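PDB 2JHP: core protein VP4 from Bluetongue virus, which caps the viral RNA as a multifunctional enzyme and is one of the five proteins that form the inner capsid. Local coordinates for residues A[511-516]-A[576-581]; A[518-523]-A[569-574]; A[221-226]-A[249-254]. All coordinates share one frame; numbering follows the deposited sequence.

Contact 1: residues A[511-516]-A[576-581]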
# COMPACT_ATOMS: atom_id res chain seq x y z
N PRO A 511 -11.12 -19.90 -21.44
CA PRO A 511 -10.76 -18.49 -21.57
C PRO A 511 -11.99 -17.62 -21.84
O PRO A 511 -12.17 -17.11 -22.95
CB PRO A 511 -9.80 -18.48 -22.77
CG PRO A 511 -10.09 -19.73 -23.52
CD PRO A 511 -10.55 -20.73 -22.52
N VAL A 512 -12.82 -17.45 -20.81
CA VAL A 512 -14.10 -16.75 -20.92
C VAL A 512 -13.91 -15.21 -20.95
O VAL A 512 -12.96 -14.69 -20.35
CB VAL A 512 -15.07 -17.24 -19.79
CG1 VAL A 512 -14.71 -16.63 -18.45
CG2 VAL A 512 -16.52 -16.96 -20.14
N PRO A 513 -14.80 -14.47 -21.66
CA PRO A 513 -14.67 -13.02 -21.79
C PRO A 513 -15.23 -12.25 -20.59
O PRO A 513 -16.10 -11.38 -20.77
CB PRO A 513 -15.49 -12.71 -23.04
CG PRO A 513 -16.60 -13.71 -22.98
CD PRO A 513 -15.98 -14.96 -22.41
N ASP A 514 -14.71 -12.53 -19.40
CA ASP A 514 -15.21 -11.89 -18.18
C ASP A 514 -14.91 -10.38 -18.09
O ASP A 514 -13.90 -9.90 -18.61
CB ASP A 514 -14.67 -12.61 -16.95
CG ASP A 514 -15.30 -12.11 -15.68
OD1 ASP A 514 -16.45 -12.48 -15.37
OD2 ASP A 514 -14.62 -11.32 -14.98
N ILE A 515 -15.80 -9.66 -17.42
CA ILE A 515 -15.70 -8.22 -17.18
C ILE A 515 -14.29 -7.75 -16.83
O ILE A 515 -13.84 -6.71 -17.31
CB ILE A 515 -16.74 -7.79 -16.10
CG1 ILE A 515 -18.01 -7.27 -16.77
CG2 ILE A 515 -16.23 -6.70 -15.18
CD1 ILE A 515 -19.23 -7.41 -15.90
N SER A 516 -13.59 -8.53 -16.00
CA SER A 516 -12.21 -8.28 -15.62
C SER A 516 -11.34 -8.02 -16.84
O SER A 516 -10.46 -7.17 -16.83
CB SER A 516 -11.67 -9.48 -14.82
OG SER A 516 -11.68 -10.66 -15.60
N LEU A 576 -9.90 -16.64 -30.44
CA LEU A 576 -9.69 -17.77 -31.36
C LEU A 576 -10.21 -19.09 -30.81
O LEU A 576 -10.95 -19.80 -31.49
CB LEU A 576 -8.20 -17.91 -31.70
CG LEU A 576 -7.43 -16.61 -31.96
CD1 LEU A 576 -5.94 -16.90 -32.04
CD2 LEU A 576 -7.93 -15.90 -33.21
N ASP A 577 -9.84 -19.40 -29.57
CA ASP A 577 -10.14 -20.69 -28.98
C ASP A 577 -11.58 -20.86 -28.49
O ASP A 577 -12.00 -21.97 -28.19
CB ASP A 577 -9.18 -21.00 -27.83
CG ASP A 577 -7.85 -21.56 -28.30
OD1 ASP A 577 -6.96 -21.76 -27.43
OD2 ASP A 577 -7.67 -21.80 -29.52
N TRP A 578 -12.35 -19.77 -28.42
CA TRP A 578 -13.58 -19.81 -27.63
C TRP A 578 -14.90 -19.34 -28.27
O TRP A 578 -15.97 -19.82 -27.88
CB TRP A 578 -13.35 -19.07 -26.30
CG TRP A 578 -14.48 -19.18 -25.33
CD1 TRP A 578 -14.69 -20.16 -24.42
CD2 TRP A 578 -15.58 -18.26 -25.19
NE1 TRP A 578 -15.84 -19.92 -23.71
CE2 TRP A 578 -16.41 -18.76 -24.16
CE3 TRP A 578 -15.93 -17.06 -25.83
CZ2 TRP A 578 -17.57 -18.11 -23.76
CZ3 TRP A 578 -17.10 -16.41 -25.43
CH2 TRP A 578 -17.90 -16.94 -24.40
N SER A 579 -14.87 -18.43 -29.25
CA SER A 579 -15.97 -17.47 -29.36
C SER A 579 -17.10 -17.39 -30.45
O SER A 579 -18.22 -17.02 -30.07
CB SER A 579 -15.40 -16.05 -29.20
OG SER A 579 -14.62 -15.67 -30.32
N ALA A 580 -16.94 -17.77 -31.72
CA ALA A 580 -16.92 -19.16 -32.22
C ALA A 580 -15.92 -20.19 -31.72
O ALA A 580 -14.75 -19.85 -31.45
CB ALA A 580 -16.87 -19.11 -33.79
N GLN A 581 -16.35 -21.45 -31.55
CA GLN A 581 -17.62 -21.87 -30.89
C GLN A 581 -19.11 -21.84 -31.34
O GLN A 581 -19.43 -22.00 -32.54
CB GLN A 581 -17.47 -21.81 -29.37
CG GLN A 581 -16.66 -23.04 -28.88
CD GLN A 581 -16.82 -23.32 -27.40
OE1 GLN A 581 -17.38 -24.37 -27.03
NE2 GLN A 581 -16.32 -22.39 -26.53

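Contact 2: residues A[518-523]-A[569-574]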
# COMPACT_ATOMS: atom_id res chain seq x y z
N CYS A 518 -12.87 -7.58 -20.20
CA CYS A 518 -13.59 -6.85 -21.24
C CYS A 518 -14.62 -5.86 -20.72
O CYS A 518 -15.68 -6.25 -20.23
CB CYS A 518 -14.26 -7.83 -22.21
SG CYS A 518 -13.11 -8.95 -23.02
N ARG A 519 -14.28 -4.58 -20.82
CA ARG A 519 -15.22 -3.50 -20.54
C ARG A 519 -15.28 -2.57 -21.75
O ARG A 519 -16.31 -2.47 -22.40
CB ARG A 519 -14.86 -2.79 -19.24
CG ARG A 519 -15.19 -3.63 -17.97
CD ARG A 519 -14.25 -3.38 -16.80
NE ARG A 519 -12.98 -4.08 -16.98
CZ ARG A 519 -11.79 -3.49 -17.08
NH1 ARG A 519 -11.69 -2.16 -16.98
NH2 ARG A 519 -10.71 -4.23 -17.26
N PHE A 520 -14.14 -1.95 -22.07
CA PHE A 520 -13.93 -1.10 -23.26
C PHE A 520 -14.91 0.06 -23.35
O PHE A 520 -15.42 0.39 -24.44
CB PHE A 520 -13.94 -1.93 -24.55
CG PHE A 520 -12.95 -3.05 -24.57
CD1 PHE A 520 -13.38 -4.37 -24.68
CD2 PHE A 520 -11.58 -2.80 -24.46
CE1 PHE A 520 -12.47 -5.41 -24.69
CE2 PHE A 520 -10.66 -3.83 -24.46
CZ PHE A 520 -11.11 -5.14 -24.58
N ILE A 521 -15.16 0.68 -22.20
CA ILE A 521 -16.08 1.80 -22.10
C ILE A 521 -15.52 3.00 -22.86
O ILE A 521 -14.37 3.41 -22.65
CB ILE A 521 -16.37 2.18 -20.61
CG1 ILE A 521 -16.99 0.99 -19.85
CG2 ILE A 521 -17.25 3.42 -20.53
CD1 ILE A 521 -18.32 0.47 -20.40
N GLY A 522 -16.32 3.53 -23.77
CA GLY A 522 -15.93 4.69 -24.55
C GLY A 522 -15.26 4.36 -25.87
O GLY A 522 -14.90 5.28 -26.63
N LEU A 523 -15.13 3.07 -26.17
CA LEU A 523 -14.44 2.62 -27.38
C LEU A 523 -14.93 3.30 -28.67
O LEU A 523 -14.13 3.64 -29.54
CB LEU A 523 -14.51 1.10 -27.52
CG LEU A 523 -13.64 0.44 -28.60
CD1 LEU A 523 -12.16 0.58 -28.28
CD2 LEU A 523 -14.02 -1.02 -28.76
N PHE A 569 -2.81 -11.73 -24.09
CA PHE A 569 -2.68 -13.18 -24.14
C PHE A 569 -4.03 -13.87 -23.91
O PHE A 569 -4.45 -14.70 -24.69
CB PHE A 569 -1.67 -13.69 -23.12
CG PHE A 569 -0.76 -14.74 -23.65
CD1 PHE A 569 0.62 -14.53 -23.68
CD2 PHE A 569 -1.28 -15.92 -24.15
CE1 PHE A 569 1.46 -15.50 -24.20
CE2 PHE A 569 -0.45 -16.87 -24.65
CZ PHE A 569 0.93 -16.68 -24.68
N TRP A 570 -4.69 -13.50 -22.82
CA TRP A 570 -6.01 -14.01 -22.49
C TRP A 570 -7.05 -13.61 -23.56
O TRP A 570 -7.87 -14.43 -23.97
CB TRP A 570 -6.39 -13.50 -21.10
CG TRP A 570 -7.77 -13.78 -20.63
CD1 TRP A 570 -8.70 -14.59 -21.21
CD2 TRP A 570 -8.36 -13.27 -19.43
NE1 TRP A 570 -9.85 -14.61 -20.46
CE2 TRP A 570 -9.67 -13.80 -19.36
CE3 TRP A 570 -7.92 -12.42 -18.40
CZ2 TRP A 570 -10.54 -13.50 -18.31
CZ3 TRP A 570 -8.79 -12.12 -17.36
CH2 TRP A 570 -10.08 -12.67 -17.32
N TRP A 571 -6.97 -12.37 -24.01
CA TRP A 571 -7.85 -11.85 -25.06
C TRP A 571 -7.70 -12.63 -26.38
O TRP A 571 -8.68 -13.12 -26.92
CB TRP A 571 -7.64 -10.35 -25.26
CG TRP A 571 -8.80 -9.66 -25.90
CD1 TRP A 571 -9.94 -9.24 -25.28
CD2 TRP A 571 -8.92 -9.30 -27.27
NE1 TRP A 571 -10.77 -8.64 -26.19
CE2 TRP A 571 -10.17 -8.67 -27.42
CE3 TRP A 571 -8.10 -9.45 -28.40
CZ2 TRP A 571 -10.63 -8.19 -28.66
CZ3 TRP A 571 -8.55 -8.98 -29.63
CH2 TRP A 571 -9.80 -8.36 -29.74
N PHE A 572 -6.46 -12.78 -26.86
CA PHE A 572 -6.20 -13.61 -28.04
C PHE A 572 -6.71 -15.03 -27.82
O PHE A 572 -7.16 -15.69 -28.76
CB PHE A 572 -4.71 -13.64 -28.41
CG PHE A 572 -4.19 -12.35 -28.99
CD1 PHE A 572 -4.96 -11.59 -29.86
CD2 PHE A 572 -2.91 -11.90 -28.68
CE1 PHE A 572 -4.46 -10.40 -30.40
CE2 PHE A 572 -2.41 -10.72 -29.22
CZ PHE A 572 -3.19 -9.97 -30.08
N LYS A 573 -6.63 -15.51 -26.58
CA LYS A 573 -7.09 -16.87 -26.29
C LYS A 573 -8.62 -16.93 -26.34
O LYS A 573 -9.18 -17.94 -26.76
CB LYS A 573 -6.54 -17.39 -24.97
CG LYS A 573 -6.51 -18.91 -24.90
CD LYS A 573 -5.95 -19.46 -23.59
CE LYS A 573 -6.20 -20.97 -23.47
NZ LYS A 573 -5.89 -21.47 -22.09
N MET A 574 -9.28 -15.85 -25.93
CA MET A 574 -10.74 -15.83 -25.89
C MET A 574 -11.34 -15.68 -27.29
O MET A 574 -12.42 -16.19 -27.56
CB MET A 574 -11.27 -14.76 -24.90
CG MET A 574 -11.49 -13.36 -25.43
SD MET A 574 -13.01 -13.17 -26.37
CE MET A 574 -14.10 -14.22 -25.43

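Contact 3: residues A[221-226]-A[249-254]. With SAH (S-adenosyl-L-homocysteine), chain C.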
# COMPACT_ATOMS: atom_id res chain seq x y z
N HIS A 221 8.92 -9.03 29.92
CA HIS A 221 9.58 -9.11 31.22
C HIS A 221 9.83 -7.68 31.68
O HIS A 221 10.63 -6.97 31.09
CB HIS A 221 10.89 -9.87 31.13
CG HIS A 221 10.73 -11.36 31.11
ND1 HIS A 221 10.40 -12.08 32.24
CD2 HIS A 221 10.89 -12.26 30.12
CE1 HIS A 221 10.35 -13.36 31.93
NE2 HIS A 221 10.63 -13.50 30.65
N VAL A 222 9.12 -7.26 32.72
CA VAL A 222 9.18 -5.86 33.16
C VAL A 222 9.83 -5.73 34.54
O VAL A 222 9.44 -6.42 35.48
CB VAL A 222 7.78 -5.16 33.11
CG1 VAL A 222 7.22 -5.19 31.69
CG2 VAL A 222 6.81 -5.80 34.08
N TYR A 223 10.82 -4.85 34.64
CA TYR A 223 11.65 -4.75 35.84
C TYR A 223 11.55 -3.37 36.48
O TYR A 223 11.82 -2.36 35.83
CB TYR A 223 13.12 -5.02 35.51
CG TYR A 223 13.43 -6.29 34.75
CD1 TYR A 223 13.19 -6.38 33.37
CD2 TYR A 223 14.03 -7.38 35.38
CE1 TYR A 223 13.50 -7.53 32.66
CE2 TYR A 223 14.34 -8.54 34.68
CZ TYR A 223 14.08 -8.61 33.32
OH TYR A 223 14.39 -9.74 32.62
N ASP A 224 11.17 -3.34 37.76
CA ASP A 224 11.14 -2.11 38.56
C ASP A 224 10.72 -2.41 39.99
O ASP A 224 9.67 -3.00 40.21
CB ASP A 224 10.18 -1.06 37.95
CG ASP A 224 10.46 0.33 38.44
OD1 ASP A 224 10.46 0.57 39.66
OD2 ASP A 224 10.69 1.21 37.58
N PRO A 225 11.53 -1.99 40.96
CA PRO A 225 11.17 -2.02 42.40
C PRO A 225 9.74 -1.55 42.75
O PRO A 225 9.13 -2.10 43.67
CB PRO A 225 12.20 -1.09 43.03
CG PRO A 225 13.40 -1.29 42.20
CD PRO A 225 12.90 -1.46 40.76
N ILE A 226 9.21 -0.56 42.03
CA ILE A 226 7.86 -0.04 42.30
C ILE A 226 6.79 -0.49 41.30
O ILE A 226 5.70 0.09 41.23
CB ILE A 226 7.84 1.52 42.44
CG1 ILE A 226 8.17 2.21 41.11
CG2 ILE A 226 8.77 1.97 43.57
CD1 ILE A 226 7.38 3.51 40.85
N LEU A 249 19.62 -12.48 32.53
CA LEU A 249 19.94 -13.84 32.09
C LEU A 249 19.04 -14.90 32.74
O LEU A 249 18.59 -15.83 32.06
CB LEU A 249 21.41 -14.19 32.37
CG LEU A 249 22.55 -14.00 31.35
CD1 LEU A 249 22.08 -13.91 29.90
CD2 LEU A 249 23.41 -12.80 31.71
N LYS A 250 18.78 -14.75 34.04
CA LYS A 250 18.02 -15.76 34.78
C LYS A 250 16.54 -15.87 34.37
O LYS A 250 15.89 -16.88 34.64
CB LYS A 250 18.19 -15.60 36.31
CG LYS A 250 17.58 -14.34 36.92
CD LYS A 250 17.70 -14.34 38.45
CE LYS A 250 16.70 -15.29 39.10
NZ LYS A 250 16.90 -15.40 40.58
N HIS A 251 16.02 -14.84 33.71
CA HIS A 251 14.64 -14.86 33.22
C HIS A 251 14.58 -15.10 31.71
O HIS A 251 13.67 -14.62 31.02
CB HIS A 251 13.89 -13.58 33.62
CG HIS A 251 13.93 -13.29 35.09
ND1 HIS A 251 13.40 -14.14 36.03
CD2 HIS A 251 14.47 -12.26 35.77
CE1 HIS A 251 13.60 -13.64 37.24
NE2 HIS A 251 14.24 -12.49 37.11
N MET A 252 15.54 -15.87 31.20
CA MET A 252 15.59 -16.21 29.78
C MET A 252 15.60 -17.71 29.56
O MET A 252 16.18 -18.46 30.35
CB MET A 252 16.83 -15.62 29.13
CG MET A 252 16.70 -14.17 28.74
SD MET A 252 18.16 -13.66 27.83
CE MET A 252 17.95 -11.90 27.92
N ASN A 253 14.96 -18.13 28.48
CA ASN A 253 15.03 -19.52 28.03
C ASN A 253 15.89 -19.61 26.77
O ASN A 253 15.49 -19.17 25.69
CB ASN A 253 13.61 -20.06 27.79
CG ASN A 253 13.61 -21.42 27.12
OD1 ASN A 253 14.55 -22.21 27.26
ND2 ASN A 253 12.55 -21.70 26.37
N PHE A 254 17.08 -20.19 26.93
CA PHE A 254 18.04 -20.29 25.83
C PHE A 254 17.79 -21.47 24.91
O PHE A 254 18.12 -21.40 23.72
CB PHE A 254 19.47 -20.33 26.36
CG PHE A 254 19.87 -19.10 27.11
CD1 PHE A 254 20.12 -19.16 28.49
CD2 PHE A 254 20.00 -17.87 26.45
CE1 PHE A 254 20.49 -18.00 29.20
CE2 PHE A 254 20.37 -16.71 27.15
CZ PHE A 254 20.61 -16.78 28.52
N SAH C . 9.12 3.68 31.95
CA SAH C . 8.38 4.51 32.96
CB SAH C . 9.11 5.81 33.29
CG SAH C . 10.49 5.59 33.92
SD SAH C . 10.49 6.10 35.66
C SAH C . 6.96 4.79 32.48
O SAH C . 6.68 4.78 31.28
OXT SAH C . 6.06 5.02 33.29
C5' SAH C . 12.12 5.40 35.99
C4' SAH C . 11.97 4.17 36.87
O4' SAH C . 13.17 3.44 36.92
C3' SAH C . 11.62 4.50 38.31
O3' SAH C . 10.27 4.18 38.51
C2' SAH C . 12.54 3.63 39.16
O2' SAH C . 11.80 2.84 40.06
C1' SAH C . 13.17 2.72 38.13
N9 SAH C . 14.55 2.27 38.41
C8 SAH C . 15.58 2.97 38.96
N7 SAH C . 16.67 2.16 38.98
C5 SAH C . 16.34 0.97 38.44
C6 SAH C . 17.06 -0.20 38.21
N6 SAH C . 18.34 -0.28 38.56
N1 SAH C . 16.43 -1.29 37.63
C2 SAH C . 15.10 -1.21 37.27
N3 SAH C . 14.40 -0.04 37.49
C4 SAH C . 15.01 1.03 38.07

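Contact 1: residues A[511-516]-A[576-581]
Pro-511 and Trp-578 mark the nearest backbone approach, with CA atoms 6.8 Å apart, between two irregular segments that bury about 204 Å² together. The indole of Trp-578 takes most of the contact on one face. With its CG anti to the backbone N (chi1 -173°), the indole presents that face to the chain from Pro-511 to Pro-513. Pro-513 CD lies over the six-membered ring, 3.6 Å from the centroid of that Trp-578 ring and 22° off the normal, the geometry of a CH-pi contact, while Pro-513 CG overhangs the rim beside CZ3 and CH2. On the same face, Pro-511 O lies 3.9 Å from Trp-578 CG, displaced toward the rim. Val-512 runs alongside the indole, and its CG2 branch comes within 3.9 Å of Trp-578 CZ2. The polar edge is held separately: Trp-578 NE1 is hydrogen-bonded to Asp-589 OD2, a bond that would restrain the ring's rotation. Beyond Pro-513, the centre of an inverse gamma turn, the chain enters an Asx turn at Asp-514. The contact thus joins the loop between strand 499-503 and helix 523-533 to the chain leaving helix 568-576, while Trp-479 of helix 470-480 packs on Val-512.

Contact 2: residues A[518-523]-A[569-574]
The sulfur of Cys-518 meets the indole of Trp-571 at its edge, in the ring plane, instead of over a face. The evidence is the angle: the line from SG to the centroid of the five-membered ring of Trp-571 is 4.8 Å long and 82° off the normal. The nearest ring atom is CD1, 3.9 Å from Cys-518 SG, with NE1 only slightly farther. The first torsion of Trp-571 (chi1 -158°, CG anti to the backbone N) helps carry the indole off the helix toward the loop, where its CD1-NE1 edge meets Cys-518 SG and the end of the Phe-520 ring, which lie next to each other. Phe-520 approaches with the far end of its ring: CZ and CE1 are each 3.9 Å from Trp-571 NE1, and that nitrogen lies at the phenyl edge, near its plane. The planes of the phenyl and the five-membered ring are at 84° and their centroids 5.8 Å apart, an oblique aromatic pair. Phe-520 has an unusual backbone as well, in a left-handed conformation, and it begins a type II turn that leads into helix 523-533. This buried aromatic packing joins the loop ahead of that helix to helix 568-576. His-554 of helix 551-561 meets the Phe-520 ring edge-to-face, and Leu-615 of helix 612-625 packs against Trp-571.

Contact 3: residues A[221-226]-A[249-254]
Strand 219-223 belongs to a Rossmann-like methyltransferase sheet, with strand order 3-2-1-4-5-7-6, and its carboxyl end forms part of a pocket occupied by S-adenosyl-L-homocysteine. His-221 and Tyr-223 point toward the loop after helix 246-249 and receive His-251; Tyr-223 takes part in both, its backbone lying at the pocket. The CB of His-251 sits over one face of the His-221 imidazole, 4.2 Å from its centroid and 24° off the normal, a CH-pi contact. His-221 NE2 and His-251 O are close, but their angle is too poor for a bond; His-221 ND1 is instead bonded to His-238. The side chains of Tyr-223 and His-251 come from opposite directions and overlap along their lengths, with Tyr-223 CE2 3.9 Å from His-251 CD2. His-238, on neighbouring strand 235-238, stacks with the rings of both Tyr-223 and His-251, while the Tyr-223 hydroxyl is bonded to His-194. Past the strand, Asp-224 grips the ribose through both carboxylate oxygens: O2' of the ligand donates to OD1 at 2.7 Å, and O3' donates to OD2 at 3.1 Å. An Asx turn braces this carboxylate, with Ile-226 N donating to Asp-224 OD1 across 2.9 Å at an N-H...O angle of 168°.

Contacts 1 and 2 are neighbours, their centres about 9 Å apart, and both tie the loop between strand 499-503 and helix 523-533 to the region of helix 568-576; along the chain, contact 2 falls within the span that contact 1 brackets. A weak hydrogen bond from Trp-570 NE1 to Val-512 O links them, as does packing of Met-574 against Pro-511 and Pro-513. Contact 3 comes earlier in sequence and lies across the chain's centre, about 65 Å from contact 1 and 63 Å from contact 2 between centres. Contact 3 alone holds residues of one of the two S-adenosyl-L-homocysteine pockets; contacts 1 and 2 are structural packing, with nearest atoms about 49 Å and 50 Å from contact 3.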